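Local coordinates for protein fructosyl amine: oxygen oxidoreductase (Aspergillus fumigatus, PDB 3DJE) that catalyses the FAD-dependent oxidative deglycation of fructosyl amino acids, the Amadori products formed between glucose and amino groups, at residues I275-E280 with A315-T320; K252-I257 with G263-P268; G48-K53 with W236-I241. All blocks are in the same frame, centred on the assembly; numbering follows the deposited sequence.

Contact 1: residues I275-E280 with A315-T320; sequences IKICDE and ALLKET. With FSA (1-S-(carboxymethyl)-1-thio-beta-D-fructopyranose), chain D.
Where strand 274-289 of the large mixed sheet is covered by helix 307-320, Ile277 meets Leu316 and Leu317 through methyl groups. The axes of strand 275-279 and helix 315-320 pass 9.7 Å apart at 114°, so the helix runs across the strand and few residues touch. The two branches of Ile277 divide the work: CG2 lies 3.6 Å from Leu316 CD2, while CD1 reaches to 4.2 Å from Leu317 CD2, the side chains there meeting nearly at right angles. Leu316 CD2 also rests 3.7 Å from the carbonyl O of Cys278. A salt bridge from Asp279 to Arg312 ties the same strand and helix together.

The strand alternates between a helix-packed side and a ligand side: the Cys278 side chain turns away from the helix, toward the flavin. Just beyond, Glu280 enters the fructosyl site. Its chain bends at CB-CG (chi2 63°), and the carboxylate accepts two sugar hydroxyls in bidentate fashion, OE1 taking FSA O3 at 2.5 Å and OE2 taking FSA O4 at 2.7 Å. On the helix, Thr320 OG1 donates to Leu316 O at 2.8 Å from above the carbonyl plane.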
loop_
_atom_site.group_PDB
_atom_site.type_symbol
_atom_site.label_atom_id
_atom_site.label_comp_id
_atom_site.label_asym_id
_atom_site.label_seq_id
_atom_site.Cartn_x
_atom_site.Cartn_y
_atom_site.Cartn_z
ATOM N N ILE A 275 15.384 9.437 -6.454
ATOM C CA ILE A 275 14.565 8.485 -7.223
ATOM C C ILE A 275 14.283 7.284 -6.337
ATOM O O ILE A 275 15.212 6.648 -5.830
ATOM C CB ILE A 275 15.274 8.005 -8.524
ATOM C CG1 ILE A 275 15.458 9.183 -9.495
ATOM C CG2 ILE A 275 14.474 6.866 -9.210
ATOM C CD1 ILE A 275 16.400 8.880 -10.706
ATOM N N LYS A 276 13.002 6.981 -6.150
ATOM C CA LYS A 276 12.598 5.775 -5.454
ATOM C C LYS A 276 12.484 4.604 -6.433
ATOM O O LYS A 276 11.827 4.709 -7.478
ATOM C CB LYS A 276 11.264 5.991 -4.737
ATOM C CG LYS A 276 10.864 4.793 -3.875
ATOM C CD LYS A 276 9.430 4.884 -3.445
ATOM C CE LYS A 276 8.686 3.641 -3.849
ATOM N NZ LYS A 276 7.244 3.958 -3.879
ATOM N N ILE A 277 13.106 3.487 -6.061
ATOM C CA ILE A 277 13.140 2.269 -6.885
ATOM C C ILE A 277 12.714 1.065 -6.048
ATOM O O ILE A 277 13.176 0.895 -4.915
ATOM C CB ILE A 277 14.578 1.987 -7.424
ATOM C CG1 ILE A 277 15.128 3.203 -8.170
ATOM C CG2 ILE A 277 14.593 0.759 -8.336
ATOM C CD1 ILE A 277 16.477 3.628 -7.679
ATOM N N CYS A 278 11.839 0.239 -6.615
ATOM C CA CYS A 278 11.451 -1.031 -6.003
ATOM C C CYS A 278 11.804 -2.184 -6.930
ATOM O O CYS A 278 11.497 -2.132 -8.121
ATOM C CB CYS A 278 9.952 -1.083 -5.746
ATOM S SG CYS A 278 9.384 0.079 -4.485
ATOM N N ASP A 279 12.445 -3.209 -6.369
ATOM C CA ASP A 279 12.612 -4.497 -7.047
ATOM C C ASP A 279 11.338 -5.315 -6.882
ATOM O O ASP A 279 10.899 -5.547 -5.762
ATOM C CB ASP A 279 13.824 -5.262 -6.496
ATOM C CG ASP A 279 13.759 -5.506 -4.974
ATOM O OD1 ASP A 279 13.558 -4.537 -4.195
ATOM O OD2 ASP A 279 13.934 -6.678 -4.553
ATOM N N GLU A 280 10.741 -5.759 -7.985
ATOM C CA GLU A 280 9.514 -6.544 -7.888
ATOM C C GLU A 280 9.782 -8.021 -7.569
ATOM O O GLU A 280 10.736 -8.625 -8.058
ATOM C CB GLU A 280 8.644 -6.372 -9.151
ATOM C CG GLU A 280 7.270 -7.076 -9.133
ATOM C CD GLU A 280 6.285 -6.590 -8.045
ATOM O OE1 GLU A 280 6.526 -5.532 -7.415
ATOM O OE2 GLU A 280 5.266 -7.283 -7.819
ATOM N N ALA A 315 20.246 -4.801 -10.723
ATOM C CA ALA A 315 19.951 -5.519 -11.973
ATOM C C ALA A 315 18.894 -4.789 -12.809
ATOM O O ALA A 315 19.025 -4.659 -14.031
ATOM C CB ALA A 315 19.524 -6.948 -11.685
ATOM N N LEU A 316 17.840 -4.328 -12.141
ATOM C CA LEU A 316 16.803 -3.522 -12.773
ATOM C C LEU A 316 17.400 -2.245 -13.360
ATOM O O LEU A 316 17.089 -1.867 -14.498
ATOM C CB LEU A 316 15.724 -3.170 -11.742
ATOM C CG LEU A 316 14.732 -2.043 -12.078
ATOM C CD1 LEU A 316 13.856 -2.359 -13.290
ATOM C CD2 LEU A 316 13.893 -1.751 -10.848
ATOM N N LEU A 317 18.233 -1.565 -12.575
ATOM C CA LEU A 317 18.840 -0.314 -13.035
ATOM C C LEU A 317 19.733 -0.560 -14.252
ATOM O O LEU A 317 19.776 0.247 -15.166
ATOM C CB LEU A 317 19.640 0.367 -11.924
ATOM C CG LEU A 317 18.790 0.943 -10.787
ATOM C CD1 LEU A 317 19.671 1.355 -9.616
ATOM C CD2 LEU A 317 17.945 2.124 -11.299
ATOM N N LYS A 318 20.438 -1.688 -14.260
ATOM C CA LYS A 318 21.288 -2.001 -15.413
ATOM C C LYS A 318 20.492 -2.065 -16.718
ATOM O O LYS A 318 20.990 -1.657 -17.769
ATOM C CB LYS A 318 22.066 -3.305 -15.191
ATOM C CG LYS A 318 23.119 -3.589 -16.260
ATOM C CD LYS A 318 24.500 -3.127 -15.824
ATOM C CE LYS A 318 25.164 -4.117 -14.864
ATOM N NZ LYS A 318 24.471 -4.203 -13.541
ATOM N N GLU A 319 19.252 -2.555 -16.637
ATOM C CA GLU A 319 18.386 -2.730 -17.801
ATOM C C GLU A 319 17.709 -1.441 -18.260
ATOM O O GLU A 319 17.138 -1.403 -19.357
ATOM C CB GLU A 319 17.298 -3.767 -17.500
ATOM C CG GLU A 319 17.834 -5.170 -17.220
ATOM C CD GLU A 319 16.750 -6.223 -17.044
ATOM O OE1 GLU A 319 15.539 -5.917 -17.167
ATOM O OE2 GLU A 319 17.119 -7.382 -16.769
ATOM N N THR A 320 17.781 -0.396 -17.431
ATOM C CA THR A 320 16.965 0.806 -17.622
ATOM C C THR A 320 17.781 2.098 -17.541
ATOM O O THR A 320 17.811 2.888 -18.487
ATOM C CB THR A 320 15.830 0.871 -16.569
ATOM O OG1 THR A 320 16.392 0.782 -15.255
ATOM C CG2 THR A 320 14.857 -0.276 -16.766
HETATM O OAB FSA D . -1.137 -0.791 -7.093
HETATM C CAL FSA D . -0.240 -0.442 -7.889
HETATM O OAA FSA D . -0.502 0.091 -8.999
HETATM C CAH FSA D . 1.222 -0.669 -7.561
HETATM S SAK FSA D . 1.445 -1.578 -6.065
HETATM C C1 FSA D . 3.212 -1.652 -6.173
HETATM C C2 FSA D . 3.766 -2.809 -5.329
HETATM O O2 FSA D . 5.158 -2.580 -5.051
HETATM C C3 FSA D . 3.614 -4.149 -6.057
HETATM O O3 FSA D . 4.429 -4.165 -7.238
HETATM C C4 FSA D . 3.928 -5.339 -5.145
HETATM O O4 FSA D . 3.584 -6.562 -5.816
HETATM C C5 FSA D . 3.145 -5.271 -3.830
HETATM O O5 FSA D . 1.752 -5.512 -4.047
HETATM C C6 FSA D . 3.359 -3.911 -3.182
HETATM O O6 FSA D . 2.994 -2.874 -4.109
#

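Contact 2: residues K252-I257 with G263-P268. With FSA (1-S-(carboxymethyl)-1-thio-beta-D-fructopyranose), chain D.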
loop_
_atom_site.group_PDB
_atom_site.type_symbol
_atom_site.label_atom_id
_atom_site.label_comp_id
_atom_site.label_asym_id
_atom_site.label_seq_id
_atom_site.Cartn_x
_atom_site.Cartn_y
_atom_site.Cartn_z
ATOM N N LYS A 252 13.276 15.076 -14.590
ATOM C CA LYS A 252 11.972 15.624 -14.177
ATOM C C LYS A 252 10.829 15.230 -15.120
ATOM O O LYS A 252 10.994 15.221 -16.341
ATOM C CB LYS A 252 12.034 17.154 -14.032
ATOM C CG LYS A 252 10.789 17.787 -13.380
ATOM C CD LYS A 252 10.924 19.306 -13.222
ATOM C CE LYS A 252 9.644 19.937 -12.673
ATOM N NZ LYS A 252 9.436 19.636 -11.233
ATOM N N ASN A 253 9.681 14.895 -14.534
ATOM C CA ASN A 253 8.429 14.652 -15.271
ATOM C C ASN A 253 8.360 13.350 -16.078
ATOM O O ASN A 253 7.391 13.134 -16.811
ATOM C CB ASN A 253 8.060 15.850 -16.174
ATOM C CG ASN A 253 7.964 17.164 -15.406
ATOM O OD1 ASN A 253 7.252 17.265 -14.406
ATOM N ND2 ASN A 253 8.670 18.184 -15.889
ATOM N N ILE A 254 9.364 12.481 -15.940
ATOM C CA ILE A 254 9.345 11.202 -16.650
ATOM C C ILE A 254 8.158 10.365 -16.160
ATOM O O ILE A 254 7.724 10.509 -15.010
ATOM C CB ILE A 254 10.672 10.393 -16.514
ATOM C CG1 ILE A 254 10.991 10.075 -15.049
ATOM C CG2 ILE A 254 11.838 11.115 -17.229
ATOM C CD1 ILE A 254 12.102 9.036 -14.857
ATOM N N PRO A 255 7.620 9.499 -17.030
ATOM C CA PRO A 255 6.525 8.648 -16.573
ATOM C C PRO A 255 7.014 7.606 -15.578
ATOM O O PRO A 255 8.215 7.354 -15.489
ATOM C CB PRO A 255 6.044 7.967 -17.859
ATOM C CG PRO A 255 7.227 7.986 -18.768
ATOM C CD PRO A 255 7.953 9.274 -18.452
ATOM N N VAL A 256 6.089 7.017 -14.828
ATOM C CA VAL A 256 6.430 5.870 -13.982
ATOM C C VAL A 256 6.804 4.724 -14.911
ATOM O O VAL A 256 6.077 4.429 -15.857
ATOM C CB VAL A 256 5.239 5.453 -13.115
ATOM C CG1 VAL A 256 5.595 4.242 -12.264
ATOM C CG2 VAL A 256 4.799 6.636 -12.240
ATOM N N ILE A 257 7.947 4.097 -14.638
ATOM C CA ILE A 257 8.445 2.964 -15.435
ATOM C C ILE A 257 8.276 1.701 -14.593
ATOM O O ILE A 257 8.868 1.597 -13.528
ATOM C CB ILE A 257 9.930 3.168 -15.816
ATOM C CG1 ILE A 257 10.107 4.467 -16.614
ATOM C CG2 ILE A 257 10.479 1.933 -16.554
ATOM C CD1 ILE A 257 9.370 4.512 -17.944
ATOM N N GLY A 263 10.652 -4.618 -11.590
ATOM C CA GLY A 263 10.587 -3.506 -10.662
ATOM C C GLY A 263 10.110 -2.217 -11.296
ATOM O O GLY A 263 9.670 -2.179 -12.455
ATOM N N PHE A 264 10.204 -1.149 -10.520
ATOM C CA PHE A 264 9.713 0.130 -10.980
ATOM C C PHE A 264 10.410 1.293 -10.306
ATOM O O PHE A 264 11.059 1.140 -9.265
ATOM C CB PHE A 264 8.191 0.232 -10.798
ATOM C CG PHE A 264 7.718 0.048 -9.378
ATOM C CD1 PHE A 264 7.568 1.147 -8.517
ATOM C CD2 PHE A 264 7.380 -1.223 -8.911
ATOM C CE1 PHE A 264 7.090 0.975 -7.203
ATOM C CE2 PHE A 264 6.911 -1.413 -7.601
ATOM C CZ PHE A 264 6.768 -0.306 -6.739
ATOM N N PHE A 265 10.269 2.459 -10.923
ATOM C CA PHE A 265 10.803 3.684 -10.363
ATOM C C PHE A 265 10.037 4.906 -10.872
ATOM O O PHE A 265 9.231 4.805 -11.806
ATOM C CB PHE A 265 12.313 3.801 -10.628
ATOM C CG PHE A 265 12.689 3.758 -12.084
ATOM C CD1 PHE A 265 12.593 4.903 -12.867
ATOM C CD2 PHE A 265 13.156 2.574 -12.665
ATOM C CE1 PHE A 265 12.944 4.878 -14.218
ATOM C CE2 PHE A 265 13.501 2.534 -14.030
ATOM C CZ PHE A 265 13.401 3.686 -14.801
ATOM N N PHE A 266 10.343 6.056 -10.260
ATOM C CA PHE A 266 9.611 7.302 -10.471
ATOM C C PHE A 266 10.577 8.446 -10.758
ATOM O O PHE A 266 11.768 8.353 -10.449
ATOM C CB PHE A 266 8.882 7.680 -9.181
ATOM C CG PHE A 266 7.903 6.646 -8.687
ATOM C CD1 PHE A 266 6.544 6.791 -8.936
ATOM C CD2 PHE A 266 8.338 5.538 -7.950
ATOM C CE1 PHE A 266 5.619 5.828 -8.473
ATOM C CE2 PHE A 266 7.427 4.584 -7.484
ATOM C CZ PHE A 266 6.061 4.740 -7.742
ATOM N N GLU A 267 10.052 9.545 -11.298
ATOM C CA GLU A 267 10.821 10.786 -11.342
ATOM C C GLU A 267 11.322 11.174 -9.942
ATOM O O GLU A 267 10.684 10.840 -8.922
ATOM C CB GLU A 267 10.006 11.927 -11.967
ATOM C CG GLU A 267 8.871 12.432 -11.087
ATOM C CD GLU A 267 8.179 13.615 -11.700
ATOM O OE1 GLU A 267 8.864 14.631 -11.958
ATOM O OE2 GLU A 267 6.956 13.539 -11.932
ATOM N N PRO A 268 12.465 11.874 -9.874
ATOM C CA PRO A 268 13.022 12.241 -8.562
ATOM C C PRO A 268 12.105 13.137 -7.731
ATOM O O PRO A 268 11.393 13.983 -8.284
ATOM C CB PRO A 268 14.315 12.995 -8.916
ATOM C CG PRO A 268 14.175 13.373 -10.345
ATOM C CD PRO A 268 13.346 12.293 -10.981
HETATM O OAB FSA D . -1.137 -0.791 -7.093
HETATM C CAL FSA D . -0.240 -0.442 -7.889
HETATM O OAA FSA D . -0.502 0.091 -8.999
HETATM C CAH FSA D . 1.222 -0.669 -7.561
HETATM S SAK FSA D . 1.445 -1.578 -6.065
HETATM C C1 FSA D . 3.212 -1.652 -6.173
HETATM C C2 FSA D . 3.766 -2.809 -5.329
HETATM O O2 FSA D . 5.158 -2.580 -5.051
HETATM C C3 FSA D . 3.614 -4.149 -6.057
HETATM O O3 FSA D . 4.429 -4.165 -7.238
HETATM C C4 FSA D . 3.928 -5.339 -5.145
HETATM O O4 FSA D . 3.584 -6.562 -5.816
HETATM C C5 FSA D . 3.145 -5.271 -3.830
HETATM O O5 FSA D . 1.752 -5.512 -4.047
HETATM C C6 FSA D . 3.359 -3.911 -3.182
HETATM O O6 FSA D . 2.994 -2.874 -4.109
HETATM O O HOH W 1 7.843 17.209 -11.759
HETATM O O HOH W 2 5.435 15.524 -12.522
HETATM O O HOH W 3 7.419 9.437 -12.535
#
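Glu267 reaches back across the hairpin to accept a backbone N-H from Asn253, and does so through the face of its carboxylate: Asn253 N lies 2.7 Å from Glu267 OE1 but 63° out of the carboxylate plane. CG of Glu267 sits between the backbone N and the carbonyl carbon (chi1 71°), and the chain beyond is extended, which carries the acid across to the 252-253 backbone. Its aliphatic part slides past Ile254 in the opposite direction, with Ile254 CG1 3.7 Å from Glu267 CB.

Water completes this end. Water 1 lies among Lys252 NZ, Asn253 OD1 and Glu267 OE1, although Lys252 NZ has a direct salt bridge to Glu270; Glu267 OE2 is held by Trp157. Water 3 replaces a direct backbone bond, donating to Ile254 O at 2.7 Å and accepting from Glu267 N at 2.9 Å.

Toward the turn the backbones pair directly. Ile257 and Phe265 form an antiparallel hydrogen-bonded pair, Ile257 N to Phe265 O at 3.2 Å and Phe265 N to Ile257 O at 3.1 Å. Their side chains lie side by side, and Ile257 CB sits over the Phe265 ring in a CH-pi contact, 4.0 Å from its centroid and 23° off the normal. Ile254 CD1 comes to that ring's edge. Val256 CG2 meets the Phe266 ring obliquely. One buried acceptor, Phe266 O, finds no partner in the model. Phe264 stacks on Phe258 and presents its edge to the ligand, CZ 3.3 Å from FSA O2. One hydrogen-bonded pair near the turn and a water-mediated link farther out belong to a short beta hairpin, strands 256-259 and 263-265, whose turn end lines the fructosyl pocket.

Contact 3: residues G48-K53 with W236-I241; sequences GNDVNK and WTLVHI. With FAD (flavin-adenine dinucleotide), chain C; FSA (1-S-(carboxymethyl)-1-thio-beta-D-fructopyranose), chain D.
The irregular loop 48-53 passes over strand 232-242 without backbone pairing, the nearest pair of CA atoms, those of Asp50 and Leu238, being 9.4 Å apart. This loop belongs to the FAD-binding part of the MSOX-type fold, following strand 33-37, whereas strand 232-242 is antiparallel to both 274-289 and 331-339 in the large mixed sheet; only side chains and one water bridge the two.

Val51 and His240 approach from opposite directions, and Val51 CG2 lies 3.8 Å from His240 CE1, oblique to the imidazole. Beside it, Leu238 CD2 stands 4.0 Å from Asp50 OD2. Water 4 links the polar ends: it donates to Asp50 OD1 at 2.6 Å and lies 2.8 Å from His240 NE2, in the plane of the ring and at its edge. With ND1 bound to Glu274, both nitrogens have partners, which would fix the rotation of the imidazole.

The other oxygen of Asp50 positions a lysine. Lys53 NZ donates to Asp50 OD2 at 3.1 Å on the anti lone pair, and Lys276 forms a second salt bridge with the same oxygen. A bend at chi2 (-71°) followed by an extended stretch lays the Lys53 chain across the isoalloxazine, with CD near C4X and N5 and NZ 3.3 Å from FAD C9A. NZ also bonds to Ala47 O and, weakly, to the ribityl O2'. The coordinates place NZ and the ligand sulfur on opposite faces of the flavin. Through its salt bridge to Lys53, Asp50 is a second-shell partner of a residue that lies over the cofactor. On the ligand's side, the Trp236 indole faces the sugar ring: FSA C5 sits over its centre, 3.6 Å from Trp236 CE2.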
loop_
_atom_site.group_PDB
_atom_site.type_symbol
_atom_site.label_atom_id
_atom_site.label_comp_id
_atom_site.label_asym_id
_atom_site.label_seq_id
_atom_site.Cartn_x
_atom_site.Cartn_y
_atom_site.Cartn_z
ATOM N N GLY A 48 1.992 3.681 3.711
ATOM C CA GLY A 48 1.669 4.906 2.964
ATOM C C GLY A 48 2.715 5.994 3.127
ATOM O O GLY A 48 2.658 7.020 2.448
ATOM N N ASN A 49 3.673 5.767 4.022
ATOM C CA ASN A 49 4.708 6.751 4.273
ATOM C C ASN A 49 5.852 6.581 3.282
ATOM O O ASN A 49 6.870 5.934 3.571
ATOM C CB ASN A 49 5.203 6.706 5.716
ATOM C CG ASN A 49 6.130 7.862 6.035
ATOM O OD1 ASN A 49 6.552 8.602 5.134
ATOM N ND2 ASN A 49 6.455 8.033 7.316
ATOM N N ASP A 50 5.663 7.169 2.102
ATOM C CA ASP A 50 6.546 6.947 0.961
ATOM C C ASP A 50 6.492 8.221 0.127
ATOM O O ASP A 50 5.457 8.908 0.093
ATOM C CB ASP A 50 5.941 5.771 0.172
ATOM C CG ASP A 50 6.895 5.103 -0.807
ATOM O OD1 ASP A 50 7.850 5.739 -1.295
ATOM O OD2 ASP A 50 6.633 3.909 -1.129
ATOM N N VAL A 51 7.586 8.543 -0.562
ATOM C CA VAL A 51 7.595 9.760 -1.412
ATOM C C VAL A 51 6.779 9.632 -2.713
ATOM O O VAL A 51 6.433 10.637 -3.353
ATOM C CB VAL A 51 9.055 10.295 -1.677
ATOM C CG1 VAL A 51 9.713 10.712 -0.368
ATOM C CG2 VAL A 51 9.913 9.270 -2.442
ATOM N N ASN A 52 6.429 8.409 -3.074
ATOM C CA ASN A 52 5.554 8.210 -4.218
ATOM C C ASN A 52 4.933 6.843 -4.233
ATOM O O ASN A 52 5.523 5.857 -3.772
ATOM C CB ASN A 52 6.272 8.473 -5.543
ATOM C CG ASN A 52 7.703 7.963 -5.538
ATOM O OD1 ASN A 52 7.985 6.865 -5.046
ATOM N ND2 ASN A 52 8.614 8.767 -6.075
ATOM N N LYS A 53 3.724 6.821 -4.766
ATOM C CA LYS A 53 2.983 5.587 -5.028
ATOM C C LYS A 53 2.343 5.696 -6.404
ATOM O O LYS A 53 1.976 6.795 -6.854
ATOM C CB LYS A 53 1.881 5.350 -3.981
ATOM C CG LYS A 53 2.366 5.135 -2.537
ATOM C CD LYS A 53 3.052 3.794 -2.316
ATOM C CE LYS A 53 3.171 3.564 -0.821
ATOM N NZ LYS A 53 4.050 2.418 -0.444
ATOM N N TRP A 236 7.620 -5.708 1.150
ATOM C CA TRP A 236 8.358 -5.362 -0.055
ATOM C C TRP A 236 9.493 -4.408 0.307
ATOM O O TRP A 236 9.610 -3.961 1.462
ATOM C CB TRP A 236 7.417 -4.833 -1.166
ATOM C CG TRP A 236 6.640 -5.992 -1.726
ATOM C CD1 TRP A 236 6.999 -6.777 -2.793
ATOM C CD2 TRP A 236 5.431 -6.561 -1.195
ATOM N NE1 TRP A 236 6.084 -7.791 -2.965
ATOM C CE2 TRP A 236 5.109 -7.679 -2.005
ATOM C CE3 TRP A 236 4.571 -6.218 -0.133
ATOM C CZ2 TRP A 236 3.974 -8.469 -1.776
ATOM C CZ3 TRP A 236 3.430 -7.006 0.091
ATOM C CH2 TRP A 236 3.146 -8.122 -0.739
ATOM N N THR A 237 10.330 -4.129 -0.688
ATOM C CA THR A 237 11.601 -3.485 -0.505
ATOM C C THR A 237 11.679 -2.240 -1.388
ATOM O O THR A 237 11.185 -2.228 -2.517
ATOM C CB THR A 237 12.755 -4.479 -0.851
ATOM O OG1 THR A 237 12.368 -5.288 -1.974
ATOM C CG2 THR A 237 13.001 -5.396 0.325
ATOM N N LEU A 238 12.277 -1.180 -0.855
ATOM C CA LEU A 238 12.444 0.064 -1.601
ATOM C C LEU A 238 13.767 0.738 -1.242
ATOM O O LEU A 238 14.269 0.599 -0.109
ATOM C CB LEU A 238 11.262 1.021 -1.337
ATOM C CG LEU A 238 11.160 1.694 0.044
ATOM C CD1 LEU A 238 11.913 3.020 0.139
ATOM C CD2 LEU A 238 9.680 1.892 0.443
ATOM N N VAL A 239 14.317 1.464 -2.211
ATOM C CA VAL A 239 15.519 2.275 -2.003
ATOM C C VAL A 239 15.327 3.641 -2.660
ATOM O O VAL A 239 14.466 3.792 -3.526
ATOM C CB VAL A 239 16.815 1.604 -2.587
ATOM C CG1 VAL A 239 16.981 0.193 -2.058
ATOM C CG2 VAL A 239 16.817 1.632 -4.126
ATOM N N HIS A 240 16.127 4.618 -2.237
ATOM C CA HIS A 240 16.276 5.893 -2.944
ATOM C C HIS A 240 17.720 6.043 -3.440
ATOM O O HIS A 240 18.661 5.630 -2.754
ATOM C CB HIS A 240 16.013 7.064 -1.999
ATOM C CG HIS A 240 14.605 7.154 -1.482
ATOM N ND1 HIS A 240 14.150 8.253 -0.786
ATOM C CD2 HIS A 240 13.552 6.304 -1.576
ATOM C CE1 HIS A 240 12.883 8.065 -0.448
ATOM N NE2 HIS A 240 12.493 6.897 -0.927
ATOM N N ILE A 241 17.869 6.667 -4.600
ATOM C CA ILE A 241 19.159 7.178 -5.083
ATOM C C ILE A 241 19.064 8.702 -5.232
ATOM O O ILE A 241 18.158 9.199 -5.892
ATOM C CB ILE A 241 19.554 6.505 -6.417
ATOM C CG1 ILE A 241 19.928 5.050 -6.146
ATOM C CG2 ILE A 241 20.725 7.253 -7.123
ATOM C CD1 ILE A 241 20.135 4.211 -7.400
HETATM P PA FAD C . -0.630 1.239 6.868
HETATM O O1A FAD C . -0.710 2.482 6.093
HETATM O O2A FAD C . 0.667 0.496 6.898
HETATM O O5B FAD C . -1.102 1.647 8.322
HETATM C C5B FAD C . -1.060 0.749 9.434
HETATM C C4B FAD C . -0.977 1.614 10.698
HETATM O O4B FAD C . -1.172 0.671 11.768
HETATM C C3B FAD C . 0.466 2.156 10.823
HETATM O O3B FAD C . 0.480 3.593 10.849
HETATM C C2B FAD C . 0.915 1.553 12.164
HETATM O O2B FAD C . 1.728 2.480 12.949
HETATM C C1B FAD C . -0.442 1.198 12.834
HETATM N N9A FAD C . -0.165 0.277 13.978
HETATM C C8A FAD C . 0.710 -0.749 14.040
HETATM N N7A FAD C . 0.679 -1.274 15.283
HETATM C C5A FAD C . -0.214 -0.576 15.999
HETATM C C6A FAD C . -0.658 -0.639 17.324
HETATM N N6A FAD C . -0.142 -1.561 18.171
HETATM N N1A FAD C . -1.594 0.237 17.737
HETATM C C2A FAD C . -2.102 1.158 16.909
HETATM N N3A FAD C . -1.697 1.250 15.638
HETATM C C4A FAD C . -0.757 0.394 15.170
HETATM N N1 FAD C . -0.358 0.893 -3.148
HETATM C C2 FAD C . -0.788 1.637 -4.244
HETATM O O2 FAD C . -1.974 1.938 -4.395
HETATM N N3 FAD C . 0.150 2.042 -5.194
HETATM C C4 FAD C . 1.497 1.713 -5.082
HETATM O O4 FAD C . 2.301 2.093 -5.942
HETATM C C4X FAD C . 1.913 0.947 -3.982
HETATM N N5 FAD C . 3.252 0.586 -3.847
HETATM C C5X FAD C . 3.681 -0.019 -2.668
HETATM C C6 FAD C . 5.048 -0.180 -2.462
HETATM C C7 FAD C . 5.514 -0.736 -1.278
HETATM C C7M FAD C . 7.031 -0.912 -1.117
HETATM C C8 FAD C . 4.618 -1.111 -0.278
HETATM C C8M FAD C . 5.147 -1.658 1.069
HETATM C C9 FAD C . 3.243 -0.930 -0.484
HETATM C C9A FAD C . 2.767 -0.370 -1.677
HETATM N N10 FAD C . 1.391 -0.188 -1.918
HETATM C C10 FAD C . 0.979 0.549 -3.028
HETATM C "C1'" FAD C . 0.389 -0.750 -1.002
HETATM C "C2'" FAD C . -0.058 0.317 -0.001
HETATM O "O2'" FAD C . 1.087 1.066 0.461
HETATM C "C3'" FAD C . -0.762 -0.360 1.171
HETATM O "O3'" FAD C . -1.718 -1.313 0.662
HETATM C "C4'" FAD C . -1.527 0.642 2.044
HETATM O "O4'" FAD C . -0.743 1.799 2.332
HETATM C "C5'" FAD C . -1.913 -0.044 3.359
HETATM O "O5'" FAD C . -2.681 0.862 4.168
HETATM P P FAD C . -3.150 0.427 5.638
HETATM O O1P FAD C . -3.862 -0.883 5.552
HETATM O O2P FAD C . -3.822 1.611 6.210
HETATM O O3P FAD C . -1.783 0.193 6.452
HETATM O OAB FSA D . -1.137 -0.791 -7.093
HETATM C CAL FSA D . -0.240 -0.442 -7.889
HETATM O OAA FSA D . -0.502 0.091 -8.999
HETATM C CAH FSA D . 1.222 -0.669 -7.561
HETATM S SAK FSA D . 1.445 -1.578 -6.065
HETATM C C1 FSA D . 3.212 -1.652 -6.173
HETATM C C2 FSA D . 3.766 -2.809 -5.329
HETATM O O2 FSA D . 5.158 -2.580 -5.051
HETATM C C3 FSA D . 3.614 -4.149 -6.057
HETATM O O3 FSA D . 4.429 -4.165 -7.238
HETATM C C4 FSA D . 3.928 -5.339 -5.145
HETATM O O4 FSA D . 3.584 -6.562 -5.816
HETATM C C5 FSA D . 3.145 -5.271 -3.830
HETATM O O5 FSA D . 1.752 -5.512 -4.047
HETATM C C6 FSA D . 3.359 -3.911 -3.182
HETATM O O6 FSA D . 2.994 -2.874 -4.109
HETATM O O HOH W 4 9.871 6.589 0.060
#

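In the fold
Along the chain contact 3 opens first, with loop 48-53, and closes at strand 232-242; contact 2 follows, then contact 1. All three reach the large mixed sheet, in which strand 274-289 lies between 232-242 and 263-265, so contact 1 sits beside both others. Centres are about 10 Å apart for contacts 1 and 2 and about 12 Å for the other pairs. Direct joints include Cys278 O to Phe264 N and the hydrogen bond from Lys276 NZ to the carbonyl O of Asn52, which ties the FAD-side loop to the sheet. Each contact supplies a segment touching FSA, and contact 3 also touches FAD: the sheet thus joins cofactor and substrate sites, while helix 307-320 covers its far side.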